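Local coordinates for probable zinc protease PqqL (Escherichia coli, PDB 6OFT), which probably acts as a periplasmic zinc-dependent endopeptidase of the M16 family, of which this chain is the first half, at residues Ala238-Arg243 / Lys426-Phe431. Residues are numbered along the deposited sequence; the frame is centred on the assembly and turned at random.
Sequences AENHLR and KNQDAF
Near the first residues of the parallel pair formed by edge strand 242-248 and strand 430-436, in the five-stranded mixed sheet of this M16 half, the Arg-243/Asp-429 salt bridge illustrates how a buried carboxylate can be shared. Arg-243 N donates to Ala-430 O (3.0 Å), a bond of the parallel ladder alongside the Arg-243/Trp-432 backbone pairing. The arginine chain, bent at chi2 and chi3 (135° and -100°), folds back so that NE and NH2 both grip His-241 O, while NH2 also reaches Asp-429 OD2 at 2.7 Å, nearly straight. That oxygen lies in the guanidinium plane, yet NH2 approaches it from above the carboxylate plane, the two planes standing 59° apart. Glu-239 OE1 sits over one guanidinium face and Ala-430 O over the opposite one. Asp-429 OD1 takes Glu-239 N at 2.8 Å, and Arg-262 on strand 256-264 gives OD2 a second cationic partner. Farther out, the amides of Asn-240 and Gln-428 stack almost parallel. A methionine replacing Arg-243 would probably leave His-241 O without its two side-chain donors and take from Asp-429 one of its cationic partners. Two arginines around one carboxylate probably favour its ionised form, and Asp-429 links Glu-239 and Arg-243 to Arg-262.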
ATOM      1  N   ALA A 238       5.733 -18.725  -7.137  1.00 24.21           N
ATOM      2  CA  ALA A 238       6.953 -18.184  -7.735  1.00 23.89           C
ATOM      3  C   ALA A 238       6.973 -18.445  -9.236  1.00 27.53           C
ATOM      4  O   ALA A 238       6.417 -19.445  -9.694  1.00 26.02           O
ATOM      5  CB  ALA A 238       8.177 -18.811  -7.093  1.00 24.65           C
ATOM      6  N   GLU A 239       7.588 -17.535  -9.998  1.00 24.79           N
ATOM      7  CA  GLU A 239       7.791 -17.711 -11.437  1.00 23.64           C
ATOM      8  C   GLU A 239       9.308 -17.716 -11.599  1.00 26.19           C
ATOM      9  O   GLU A 239       9.930 -16.653 -11.660  1.00 24.25           O
ATOM     10  CB  GLU A 239       7.143 -16.594 -12.257  1.00 24.80           C
ATOM     11  CG  GLU A 239       7.225 -16.907 -13.743  1.00 32.18           C
ATOM     12  CD  GLU A 239       6.309 -16.043 -14.565  1.00 49.41           C
ATOM     13  OE1 GLU A 239       6.790 -15.014 -15.087  1.00 41.46           O
ATOM     14  OE2 GLU A 239       5.105 -16.376 -14.659  1.00 42.46           O
ATOM     15  N   ASN A 240       9.896 -18.922 -11.595  1.00 23.02           N
ATOM     16  CA  ASN A 240      11.335 -19.174 -11.645  1.00 23.08           C
ATOM     17  C   ASN A 240      11.917 -19.021 -13.051  1.00 26.43           C
ATOM     18  O   ASN A 240      12.461 -19.963 -13.629  1.00 25.09           O
ATOM     19  CB  ASN A 240      11.640 -20.538 -11.015  1.00 23.67           C
ATOM     20  CG  ASN A 240      11.151 -20.573  -9.582  1.00 41.13           C
ATOM     21  OD1 ASN A 240      11.214 -19.573  -8.861  1.00 27.51           O
ATOM     22  ND2 ASN A 240      10.603 -21.690  -9.157  1.00 33.23           N
ATOM     23  N   HIS A 241      11.807 -17.797 -13.574  1.00 23.20           N
ATOM     24  CA  HIS A 241      12.237 -17.392 -14.901  1.00 23.56           C
ATOM     25  C   HIS A 241      12.631 -15.934 -14.855  1.00 26.22           C
ATOM     26  O   HIS A 241      11.938 -15.124 -14.230  1.00 24.46           O
ATOM     27  CB  HIS A 241      11.083 -17.554 -15.915  1.00 24.93           C
ATOM     28  CG  HIS A 241      10.685 -18.977 -16.164  1.00 29.57           C
ATOM     29  ND1 HIS A 241       9.470 -19.481 -15.712  1.00 31.53           N
ATOM     30  CD2 HIS A 241      11.359 -19.964 -16.800  1.00 31.74           C
ATOM     31  CE1 HIS A 241       9.449 -20.751 -16.087  1.00 31.42           C
ATOM     32  NE2 HIS A 241      10.563 -21.086 -16.745  1.00 32.08           N
ATOM     33  N   LEU A 242      13.725 -15.620 -15.494  1.00 23.62           N
ATOM     34  CA  LEU A 242      14.214 -14.232 -15.598  1.00 23.60           C
ATOM     35  C   LEU A 242      13.541 -13.571 -16.803  1.00 26.95           C
ATOM     36  O   LEU A 242      13.701 -14.098 -17.896  1.00 27.27           O
ATOM     37  CB  LEU A 242      15.726 -14.267 -15.789  1.00 23.83           C
ATOM     38  CG  LEU A 242      16.390 -12.901 -15.896  1.00 28.10           C
ATOM     39  CD1 LEU A 242      16.100 -12.065 -14.663  1.00 26.87           C
ATOM     40  CD2 LEU A 242      17.882 -13.028 -16.145  1.00 31.17           C
ATOM     41  N   ARG A 243      12.864 -12.466 -16.610  1.00 22.32           N
ATOM     42  CA  ARG A 243      12.180 -11.762 -17.692  1.00 21.90           C
ATOM     43  C   ARG A 243      12.816 -10.429 -18.004  1.00 25.33           C
ATOM     44  O   ARG A 243      13.620  -9.925 -17.221  1.00 24.64           O
ATOM     45  CB  ARG A 243      10.682 -11.590 -17.391  1.00 20.08           C
ATOM     46  CG  ARG A 243       9.915 -12.886 -17.292  1.00 30.06           C
ATOM     47  CD  ARG A 243       9.023 -12.789 -16.087  1.00 43.57           C
ATOM     48  NE  ARG A 243       9.596 -13.489 -14.958  1.00 41.65           N
ATOM     49  CZ  ARG A 243       9.275 -13.274 -13.686  1.00 47.63           C
ATOM     50  NH1 ARG A 243       8.376 -12.354 -13.367  1.00 36.43           N
ATOM     51  NH2 ARG A 243       9.857 -13.970 -12.727  1.00 26.80           N
ATOM     52  N   LYS A 426      20.169 -15.087  -5.643  1.00 25.68           N
ATOM     53  CA  LYS A 426      19.972 -16.410  -6.270  1.00 25.90           C
ATOM     54  C   LYS A 426      18.482 -16.579  -6.612  1.00 29.12           C
ATOM     55  O   LYS A 426      18.137 -17.595  -7.152  1.00 28.37           O
ATOM     56  CB  LYS A 426      20.362 -17.502  -5.277  1.00 27.67           C
ATOM     57  CG  LYS A 426      21.844 -17.716  -5.041  1.00 47.34           C
ATOM     58  CD  LYS A 426      22.756 -17.409  -6.190  1.00 63.84           C
ATOM     59  CE  LYS A 426      24.193 -17.833  -5.940  1.00 76.49           C
ATOM     60  NZ  LYS A 426      24.691 -18.776  -6.968  1.00 84.76           N
ATOM     61  N   ASN A 427      17.644 -15.617  -6.286  1.00 24.61           N
ATOM     62  CA  ASN A 427      16.183 -15.706  -6.528  1.00 23.80           C
ATOM     63  C   ASN A 427      15.902 -15.677  -8.040  1.00 27.26           C
ATOM     64  O   ASN A 427      16.214 -14.699  -8.677  1.00 26.48           O
ATOM     65  CB  ASN A 427      15.441 -14.683  -5.672  1.00 22.38           C
ATOM     66  CG  ASN A 427      13.948 -14.631  -5.833  1.00 31.50           C
ATOM     67  OD1 ASN A 427      13.387 -15.297  -6.670  1.00 25.10           O
ATOM     68  ND2 ASN A 427      13.308 -13.820  -5.016  1.00 24.89           N
ATOM     69  N   GLN A 428      15.326 -16.740  -8.541  1.00 24.26           N
ATOM     70  CA  GLN A 428      14.994 -16.933  -9.968  1.00 23.99           C
ATOM     71  C   GLN A 428      13.770 -16.103 -10.416  1.00 25.56           C
ATOM     72  O   GLN A 428      13.539 -15.958 -11.616  1.00 25.53           O
ATOM     73  CB  GLN A 428      14.714 -18.415 -10.246  1.00 25.79           C
ATOM     74  CG  GLN A 428      15.794 -19.386  -9.795  1.00 40.09           C
ATOM     75  CD  GLN A 428      15.300 -20.798  -9.951  1.00 55.55           C
ATOM     76  OE1 GLN A 428      15.426 -21.404 -11.015  1.00 51.30           O
ATOM     77  NE2 GLN A 428      14.711 -21.347  -8.899  1.00 46.29           N
ATOM     78  N   ASP A 429      12.983 -15.583  -9.463  1.00 19.87           N
ATOM     79  CA  ASP A 429      11.809 -14.795  -9.782  1.00 18.96           C
ATOM     80  C   ASP A 429      12.203 -13.331  -9.892  1.00 22.71           C
ATOM     81  O   ASP A 429      12.086 -12.555  -8.948  1.00 21.76           O
ATOM     82  CB  ASP A 429      10.643 -15.090  -8.806  1.00 19.72           C
ATOM     83  CG  ASP A 429       9.292 -14.585  -9.251  1.00 23.27           C
ATOM     84  OD1 ASP A 429       8.269 -15.106  -8.745  1.00 21.16           O
ATOM     85  OD2 ASP A 429       9.246 -13.647 -10.097  1.00 24.30           O
ATOM     86  N   ALA A 430      12.679 -13.013 -11.079  1.00 21.06           N
ATOM     87  CA  ALA A 430      13.226 -11.675 -11.355  1.00 20.94           C
ATOM     88  C   ALA A 430      12.946 -11.145 -12.760  1.00 25.33           C
ATOM     89  O   ALA A 430      12.664 -11.954 -13.615  1.00 25.26           O
ATOM     90  CB  ALA A 430      14.702 -11.651 -11.085  1.00 21.50           C
ATOM     91  N   PHE A 431      13.042  -9.831 -12.931  1.00 22.16           N
ATOM     92  CA  PHE A 431      12.913  -9.222 -14.244  1.00 22.48           C
ATOM     93  C   PHE A 431      13.694  -7.913 -14.351  1.00 25.24           C
ATOM     94  O   PHE A 431      13.724  -7.122 -13.402  1.00 23.42           O
ATOM     95  CB  PHE A 431      11.442  -9.064 -14.697  1.00 23.50           C
ATOM     96  CG  PHE A 431      10.585  -8.064 -13.957  1.00 24.16           C
ATOM     97  CD1 PHE A 431       9.780  -8.465 -12.889  1.00 26.06           C
ATOM     98  CD2 PHE A 431      10.513  -6.737 -14.377  1.00 25.33           C
ATOM     99  CE1 PHE A 431       8.944  -7.551 -12.241  1.00 26.37           C
ATOM    100  CE2 PHE A 431       9.694  -5.816 -13.712  1.00 27.32           C
ATOM    101  CZ  PHE A 431       8.898  -6.233 -12.664  1.00 25.02           C
TER